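PDB 6MAB: sigma regulatory family protein-PP2C phosphatase from Chlamydia trachomatis serovar L2, which probably acts as a membrane-bound phosphatase in sigma-factor regulation, its periplasmic domain, the part described here, being implicated in sensing TCA-cycle intermediates. Local coordinates for residues A25-L28 and Q29-P33; K66-H69 and S70-E74; I94-L97 and G98-Y101. All coordinates share one frame; numbering follows the deposited sequence.

Contact 1. Residues A25-L28 and Q29-P33; sequences AHTL and QQTIP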
loop_
_atom_site.group_PDB
_atom_site.type_symbol
_atom_site.label_atom_id
_atom_site.label_comp_id
_atom_site.label_asym_id
_atom_site.label_seq_id
_atom_site.Cartn_x
_atom_site.Cartn_y
_atom_site.Cartn_z
ATOM N N ALA A 25 -11.563 0.760 -3.600
ATOM C CA ALA A 25 -11.153 -0.226 -2.607
ATOM C C ALA A 25 -11.398 -1.639 -3.108
ATOM O O ALA A 25 -10.548 -2.517 -2.956
ATOM C CB ALA A 25 -11.911 -0.001 -1.295
ATOM N N HIS A 26 -12.574 -1.880 -3.687
ATOM C CA HIS A 26 -12.894 -3.213 -4.175
ATOM C C HIS A 26 -11.952 -3.620 -5.295
ATOM O O HIS A 26 -11.507 -4.775 -5.358
ATOM C CB HIS A 26 -14.346 -3.243 -4.644
ATOM C CG HIS A 26 -14.717 -4.492 -5.381
ATOM N ND1 HIS A 26 -15.057 -5.662 -4.738
ATOM C CD2 HIS A 26 -14.795 -4.755 -6.707
ATOM C CE1 HIS A 26 -15.334 -6.591 -5.637
ATOM N NE2 HIS A 26 -15.182 -6.066 -6.838
ATOM N N THR A 27 -11.601 -2.674 -6.171
ATOM C CA THR A 27 -10.653 -2.979 -7.236
ATOM C C THR A 27 -9.313 -3.413 -6.655
ATOM O O THR A 27 -8.728 -4.418 -7.075
ATOM C CB THR A 27 -10.494 -1.762 -8.157
ATOM O OG1 THR A 27 -11.754 -1.456 -8.773
ATOM C CG2 THR A 27 -9.474 -2.039 -9.256
ATOM N N LEU A 28 -8.815 -2.664 -5.672
ATOM C CA LEU A 28 -7.550 -3.023 -5.055
ATOM C C LEU A 28 -7.630 -4.354 -4.306
ATOM O O LEU A 28 -6.652 -5.110 -4.297
ATOM C CB LEU A 28 -7.095 -1.880 -4.146
ATOM C CG LEU A 28 -6.761 -0.595 -4.911
ATOM C CD1 LEU A 28 -6.510 0.552 -3.933
ATOM C CD2 LEU A 28 -5.536 -0.761 -5.814
ATOM N N GLN A 29 -8.780 -4.684 -3.699
ATOM C CA GLN A 29 -8.916 -5.976 -3.030
ATOM C C GLN A 29 -8.853 -7.130 -4.021
ATOM O O GLN A 29 -8.383 -8.226 -3.678
ATOM C CB GLN A 29 -10.221 -6.011 -2.235
ATOM C CG GLN A 29 -10.182 -5.206 -0.947
ATOM C CD GLN A 29 -11.567 -4.910 -0.381
ATOM O OE1 GLN A 29 -12.589 -5.303 -0.949
ATOM N NE2 GLN A 29 -11.600 -4.208 0.744
ATOM N N GLN A 30 -9.302 -6.897 -5.254
ATOM C CA GLN A 30 -9.298 -7.924 -6.279
ATOM C C GLN A 30 -7.948 -8.061 -6.979
ATOM O O GLN A 30 -7.660 -9.129 -7.544
ATOM C CB GLN A 30 -10.390 -7.617 -7.302
ATOM C CG GLN A 30 -11.802 -7.663 -6.726
ATOM C CD GLN A 30 -12.079 -8.985 -6.015
ATOM O OE1 GLN A 30 -12.518 -9.006 -4.867
ATOM N NE2 GLN A 30 -11.794 -10.093 -6.692
ATOM N N THR A 31 -7.090 -7.035 -6.909
ATOM C CA THR A 31 -5.877 -6.987 -7.712
ATOM C C THR A 31 -4.577 -7.047 -6.915
ATOM O O THR A 31 -3.572 -7.509 -7.455
ATOM C CB THR A 31 -5.859 -5.704 -8.555
ATOM O OG1 THR A 31 -6.029 -4.570 -7.706
ATOM C CG2 THR A 31 -6.979 -5.721 -9.574
ATOM N N ILE A 32 -4.553 -6.604 -5.660
ATOM C CA ILE A 32 -3.294 -6.609 -4.903
ATOM C C ILE A 32 -2.983 -7.932 -4.195
ATOM O O ILE A 32 -1.874 -8.473 -4.379
ATOM C CB ILE A 32 -3.278 -5.447 -3.903
ATOM C CG1 ILE A 32 -3.326 -4.109 -4.646
ATOM C CG2 ILE A 32 -2.025 -5.526 -3.020
ATOM C CD1 ILE A 32 -2.171 -3.826 -5.551
ATOM N N PRO A 33 -3.885 -8.495 -3.352
ATOM C CA PRO A 33 -3.502 -9.615 -2.475
ATOM C C PRO A 33 -3.582 -10.971 -3.170
ATOM O O PRO A 33 -4.361 -11.860 -2.786
ATOM C CB PRO A 33 -4.498 -9.465 -1.321
ATOM C CG PRO A 33 -5.763 -9.007 -1.999
ATOM C CD PRO A 33 -5.279 -8.073 -3.100
#
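Residues Gln29 to Ile32 bond back onto Ala25 to Leu28, and Pro33 packs beside them, in the final turns of the long N-terminal helix 2-31 of the periplasmic sensor domain. Gln29 N donates to Ala25 O at 2.9 Å, the usual alpha-helical i to i-4 bond. The Gln29 chain runs back past that carbonyl, with CG 3.4 Å from Ala25 O. Its NE2 also makes a weak hydrogen bond to Glu251. Gln30 N donates to His26 O at 3.1 Å, and the Gln30 side chain packs on the His26 ring. Gln30 CG stands over one imidazole face, 4.0 Å from the centroid of His26 and offset toward the rim, in a CH-pi contact. The Gln30 chain bends at chi2 (-54°), which brings OE1 back near His26 CE1. The amide and ring planes are 27° apart. Thr31 adds a side-chain bond: OG1 donates to Thr27 O at 2.8 Å, from above the carbonyl plane. Ile32 N donates to Leu28 O at 2.9 Å. The Leu28 and Ile32 side chains lie side by side, with CD2 of Leu28 4.2 Å from CG1 of Ile32. Both rest on helix 153-160, and Leu28 also touches Phe254 and Ile256. Pro33 has no N-H to give. Its ring CD instead sits 3.5 Å from Leu28 O.

Contact 2. Residues K66-H69 and S70-E74; sequences KIFH and STYKE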
loop_
_atom_site.group_PDB
_atom_site.type_symbol
_atom_site.label_atom_id
_atom_site.label_comp_id
_atom_site.label_asym_id
_atom_site.label_seq_id
_atom_site.Cartn_x
_atom_site.Cartn_y
_atom_site.Cartn_z
ATOM N N LYS A 66 15.513 -14.703 -15.024
ATOM C CA LYS A 66 15.094 -14.895 -16.413
ATOM C C LYS A 66 13.575 -14.907 -16.537
ATOM O O LYS A 66 13.014 -14.358 -17.497
ATOM C CB LYS A 66 15.682 -16.195 -16.978
ATOM C CG LYS A 66 17.100 -16.070 -17.485
ATOM N N ILE A 67 12.893 -15.516 -15.572
ATOM C CA ILE A 67 11.443 -15.653 -15.636
ATOM C C ILE A 67 10.743 -14.368 -15.218
ATOM O O ILE A 67 9.791 -13.928 -15.874
ATOM C CB ILE A 67 10.990 -16.837 -14.764
ATOM C CG1 ILE A 67 11.568 -18.148 -15.305
ATOM C CG2 ILE A 67 9.456 -16.882 -14.682
ATOM C CD1 ILE A 67 11.384 -19.332 -14.369
ATOM N N PHE A 68 11.179 -13.754 -14.113
ATOM C CA PHE A 68 10.377 -12.746 -13.427
ATOM C C PHE A 68 10.907 -11.324 -13.529
ATOM O O PHE A 68 10.222 -10.409 -13.056
ATOM C CB PHE A 68 10.232 -13.104 -11.947
ATOM C CG PHE A 68 9.404 -14.331 -11.697
ATOM C CD1 PHE A 68 8.060 -14.334 -11.985
ATOM C CD2 PHE A 68 9.968 -15.464 -11.169
ATOM C CE1 PHE A 68 7.297 -15.452 -11.759
ATOM C CE2 PHE A 68 9.209 -16.586 -10.939
ATOM C CZ PHE A 68 7.872 -16.575 -11.232
ATOM N N HIS A 69 12.084 -11.100 -14.127
ATOM C CA HIS A 69 12.634 -9.744 -14.158
ATOM C C HIS A 69 11.673 -8.769 -14.817
ATOM O O HIS A 69 11.616 -7.598 -14.427
ATOM C CB HIS A 69 13.978 -9.717 -14.895
ATOM C CG HIS A 69 13.860 -9.770 -16.391
ATOM N ND1 HIS A 69 13.606 -10.935 -17.085
ATOM C CD2 HIS A 69 13.976 -8.796 -17.325
ATOM C CE1 HIS A 69 13.562 -10.675 -18.380
ATOM N NE2 HIS A 69 13.784 -9.384 -18.552
ATOM N N SER A 70 10.897 -9.237 -15.797
ATOM C CA SER A 70 10.046 -8.357 -16.583
ATOM C C SER A 70 8.695 -8.096 -15.924
ATOM O O SER A 70 7.998 -7.165 -16.329
ATOM C CB SER A 70 9.827 -8.956 -17.974
ATOM O OG SER A 70 9.200 -10.232 -17.859
ATOM N N THR A 71 8.305 -8.876 -14.930
ATOM C CA THR A 71 6.975 -8.734 -14.355
ATOM C C THR A 71 6.961 -8.353 -12.882
ATOM O O THR A 71 5.919 -7.900 -12.391
ATOM C CB THR A 71 6.177 -10.030 -14.562
ATOM O OG1 THR A 71 6.881 -11.146 -13.993
ATOM C CG2 THR A 71 5.981 -10.263 -16.050
ATOM N N TYR A 72 8.069 -8.506 -12.170
ATOM C CA TYR A 72 8.181 -8.088 -10.782
ATOM C C TYR A 72 9.401 -7.202 -10.627
ATOM O O TYR A 72 10.416 -7.411 -11.296
ATOM C CB TYR A 72 8.301 -9.292 -9.855
ATOM C CG TYR A 72 7.017 -10.055 -9.765
ATOM C CD1 TYR A 72 6.051 -9.691 -8.848
ATOM C CD2 TYR A 72 6.745 -11.103 -10.627
ATOM C CE1 TYR A 72 4.860 -10.368 -8.764
ATOM C CE2 TYR A 72 5.548 -11.796 -10.543
ATOM C CZ TYR A 72 4.617 -11.417 -9.608
ATOM O OH TYR A 72 3.411 -12.056 -9.517
ATOM N N LYS A 73 9.309 -6.205 -9.748
ATOM C CA LYS A 73 10.531 -5.516 -9.366
ATOM C C LYS A 73 11.450 -6.459 -8.606
ATOM O O LYS A 73 12.673 -6.387 -8.758
ATOM C CB LYS A 73 10.207 -4.276 -8.534
ATOM C CG LYS A 73 11.465 -3.569 -8.005
ATOM C CD LYS A 73 11.137 -2.323 -7.187
ATOM C CE LYS A 73 12.409 -1.610 -6.744
ATOM N NZ LYS A 73 12.853 -0.659 -7.783
ATOM N N GLU A 74 10.877 -7.366 -7.820
ATOM C CA GLU A 74 11.653 -8.332 -7.059
ATOM C C GLU A 74 10.763 -9.498 -6.689
ATOM O O GLU A 74 9.642 -9.298 -6.213
ATOM C CB GLU A 74 12.219 -7.701 -5.773
ATOM C CG GLU A 74 13.020 -8.663 -4.884
ATOM C CD GLU A 74 13.629 -7.968 -3.666
ATOM O OE1 GLU A 74 13.896 -6.759 -3.774
ATOM O OE2 GLU A 74 13.833 -8.620 -2.610
#
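Ser70 and His69 meet just past helix 58-68, where the chain turns toward strand 74-80. Ser70 CB stands over the centre of one His69 ring face, 4.1 Å from the centroid, in a CH-pi contact. His69 CG lies between its own backbone N and carbonyl carbon (chi1 77°). This folds the imidazole back over the peptide link, so Ser70 N also faces the ring, 3.1 Å from His69 CG. At its edge the ring turns ND1 to the helix end. There ND1 makes weak hydrogen bonds to the carbonyls of Lys66 and Glu65.

Phe68 meets Thr71 and Tyr72. Its carbonyl O accepts two backbone bonds. Tyr72 N donates at 3.0 Å to Phe68 O, nearly along the C=O axis. Thr71 N donates to the same Phe68 O at 3.1 Å, from well above the carbonyl plane. The Phe68 and Tyr72 side chains run side by side and point the same way, but their rings are turned 71° against each other. They are an oblique aromatic pair, closest at Phe68 CD1 to Tyr72 CD2, 3.7 Å. Thr71 OG1 sits in plane at the Phe68 ring edge, 3.9 Å from Phe68 CD1. One Phe68 face is covered by Ile67 CG2.

Phe68 and Tyr72 both press on helix 35-45, at Leu41, Ile45 and Ile38. Beyond them, Lys73 and Glu74 form a classic beta bulge opposite Leu149 of strand 142-151.

Contact 3. Residues I94-L97 and G98-Y101; sequences IEQL and GKNY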
loop_
_atom_site.group_PDB
_atom_site.type_symbol
_atom_site.label_atom_id
_atom_site.label_comp_id
_atom_site.label_asym_id
_atom_site.label_seq_id
_atom_site.Cartn_x
_atom_site.Cartn_y
_atom_site.Cartn_z
ATOM N N ILE A 94 19.540 -9.961 -8.469
ATOM C CA ILE A 94 20.781 -10.602 -8.059
ATOM C C ILE A 94 21.456 -9.781 -6.976
ATOM O O ILE A 94 22.072 -10.326 -6.048
ATOM C CB ILE A 94 21.700 -10.797 -9.280
ATOM C CG1 ILE A 94 20.974 -11.605 -10.364
ATOM C CG2 ILE A 94 23.023 -11.449 -8.876
ATOM C CD1 ILE A 94 20.400 -12.928 -9.900
ATOM N N GLU A 95 21.347 -8.455 -7.081
ATOM C CA GLU A 95 22.012 -7.554 -6.153
ATOM C C GLU A 95 21.479 -7.693 -4.725
ATOM O O GLU A 95 22.170 -7.307 -3.775
ATOM C CB GLU A 95 21.857 -6.112 -6.657
ATOM C CG GLU A 95 20.410 -5.560 -6.664
ATOM C CD GLU A 95 19.656 -5.755 -7.995
ATOM O OE1 GLU A 95 19.977 -6.681 -8.779
ATOM O OE2 GLU A 95 18.717 -4.964 -8.252
ATOM N N GLN A 96 20.270 -8.229 -4.557
ATOM C CA GLN A 96 19.690 -8.466 -3.237
ATOM C C GLN A 96 20.171 -9.756 -2.594
ATOM O O GLN A 96 19.944 -9.963 -1.397
ATOM C CB GLN A 96 18.161 -8.527 -3.308
ATOM C CG GLN A 96 17.489 -7.252 -3.753
ATOM C CD GLN A 96 17.884 -6.069 -2.914
ATOM O OE1 GLN A 96 18.901 -5.424 -3.184
ATOM N NE2 GLN A 96 17.095 -5.771 -1.885
ATOM N N LEU A 97 20.834 -10.621 -3.346
ATOM C CA LEU A 97 21.168 -11.935 -2.837
ATOM C C LEU A 97 22.060 -11.848 -1.596
ATOM O O LEU A 97 23.085 -11.155 -1.592
ATOM C CB LEU A 97 21.849 -12.728 -3.946
ATOM C CG LEU A 97 22.079 -14.211 -3.729
ATOM C CD1 LEU A 97 20.756 -14.916 -3.480
ATOM C CD2 LEU A 97 22.759 -14.782 -4.957
ATOM N N GLY A 98 21.673 -12.571 -0.540
ATOM C CA GLY A 98 22.449 -12.642 0.688
ATOM C C GLY A 98 22.165 -11.555 1.711
ATOM O O GLY A 98 22.716 -11.613 2.823
ATOM N N LYS A 99 21.317 -10.583 1.386
ATOM C CA LYS A 99 21.096 -9.447 2.270
ATOM C C LYS A 99 20.272 -9.856 3.483
ATOM O O LYS A 99 19.330 -10.647 3.377
ATOM C CB LYS A 99 20.377 -8.325 1.514
ATOM C CG LYS A 99 21.283 -7.557 0.551
ATOM C CD LYS A 99 20.550 -6.413 -0.132
ATOM C CE LYS A 99 21.537 -5.487 -0.854
ATOM N NZ LYS A 99 20.818 -4.367 -1.541
ATOM N N ASN A 100 20.623 -9.308 4.642
ATOM C CA ASN A 100 19.748 -9.434 5.799
ATOM C C ASN A 100 18.455 -8.661 5.552
ATOM O O ASN A 100 18.484 -7.507 5.123
ATOM C CB ASN A 100 20.421 -8.910 7.052
ATOM C CG ASN A 100 19.479 -8.902 8.231
ATOM O OD1 ASN A 100 18.636 -8.014 8.357
ATOM N ND2 ASN A 100 19.591 -9.910 9.084
ATOM N N TYR A 101 17.323 -9.297 5.820
ATOM C CA TYR A 101 16.017 -8.734 5.488
ATOM C C TYR A 101 15.136 -8.602 6.730
ATOM O O TYR A 101 13.906 -8.591 6.640
ATOM C CB TYR A 101 15.344 -9.598 4.422
ATOM C CG TYR A 101 15.208 -8.980 3.052
ATOM C CD1 TYR A 101 16.160 -8.112 2.557
ATOM C CD2 TYR A 101 14.111 -9.272 2.256
ATOM C CE1 TYR A 101 16.034 -7.549 1.308
ATOM C CE2 TYR A 101 13.968 -8.716 0.996
ATOM C CZ TYR A 101 14.955 -7.848 0.527
ATOM O OH TYR A 101 14.844 -7.272 -0.716
HETATM O O HOH W 1 17.670 -3.664 -0.360
#
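Gln96 lays its side-chain amide between Lys99 and Tyr101, and each end of the amide serves a different partner. The chain bends at chi2 (-55°), turning the amide toward Lys99 and Tyr101. Its OE1 accepts from Lys99 NZ at 2.7 Å. The extended lysine chain crosses the glutamine at a slant, and its CE comes 3.5 Å from Glu95 O. On the other end, Gln96 NE2 donates to Tyr101 OH at 2.9 Å. The phenol oxygen lies in the amide plane, while NE2 meets the tyrosine ring at its edge. The two planes are 60° apart. A water accepts from Gln96 NE2 at 2.7 Å and, weakly, from Lys99 NZ. The bonds at both ends probably hold the amide's rotation.

The backbone here forms a type II beta turn from Gln96 to Lys99, closed by Lys99 N to Gln96 O at 3.2 Å. Gly98 takes the third position with phi 87°, where a CB would clash with the preceding carbonyl.

The main polar partner of Tyr101 OH is Glu74 OE2 of strand 74-80, a hydrogen bond, and the tyrosine ring meets Tyr147 edge-to-face. Backbone bonds join Gly98 and Lys99 to Val88 of strand 86-91, while Leu97 touches helix 58-68.

Overall arrangement
The three contacts follow one another along the chain. Contact 1 closes the long N-terminal helix, contact 2 links helix 58-68 to strand 74-80, and contact 3 lies in the loop after strand 86-91. Contacts 2 and 3 both belong to the region of the five-stranded sheet, with centres 16 Å apart. They touch where Glu74 meets Tyr101 and Gln96. Contact 1 lies where the long helix packs on the six-stranded sheet, its centre about 21 Å from that of contact 2 and 29 Å from that of contact 3. The long helix with two antiparallel sheets is consistent with a tandem PAS-like (Cache) sensor, with contact 1 at one sheet and contacts 2 and 3 at the other.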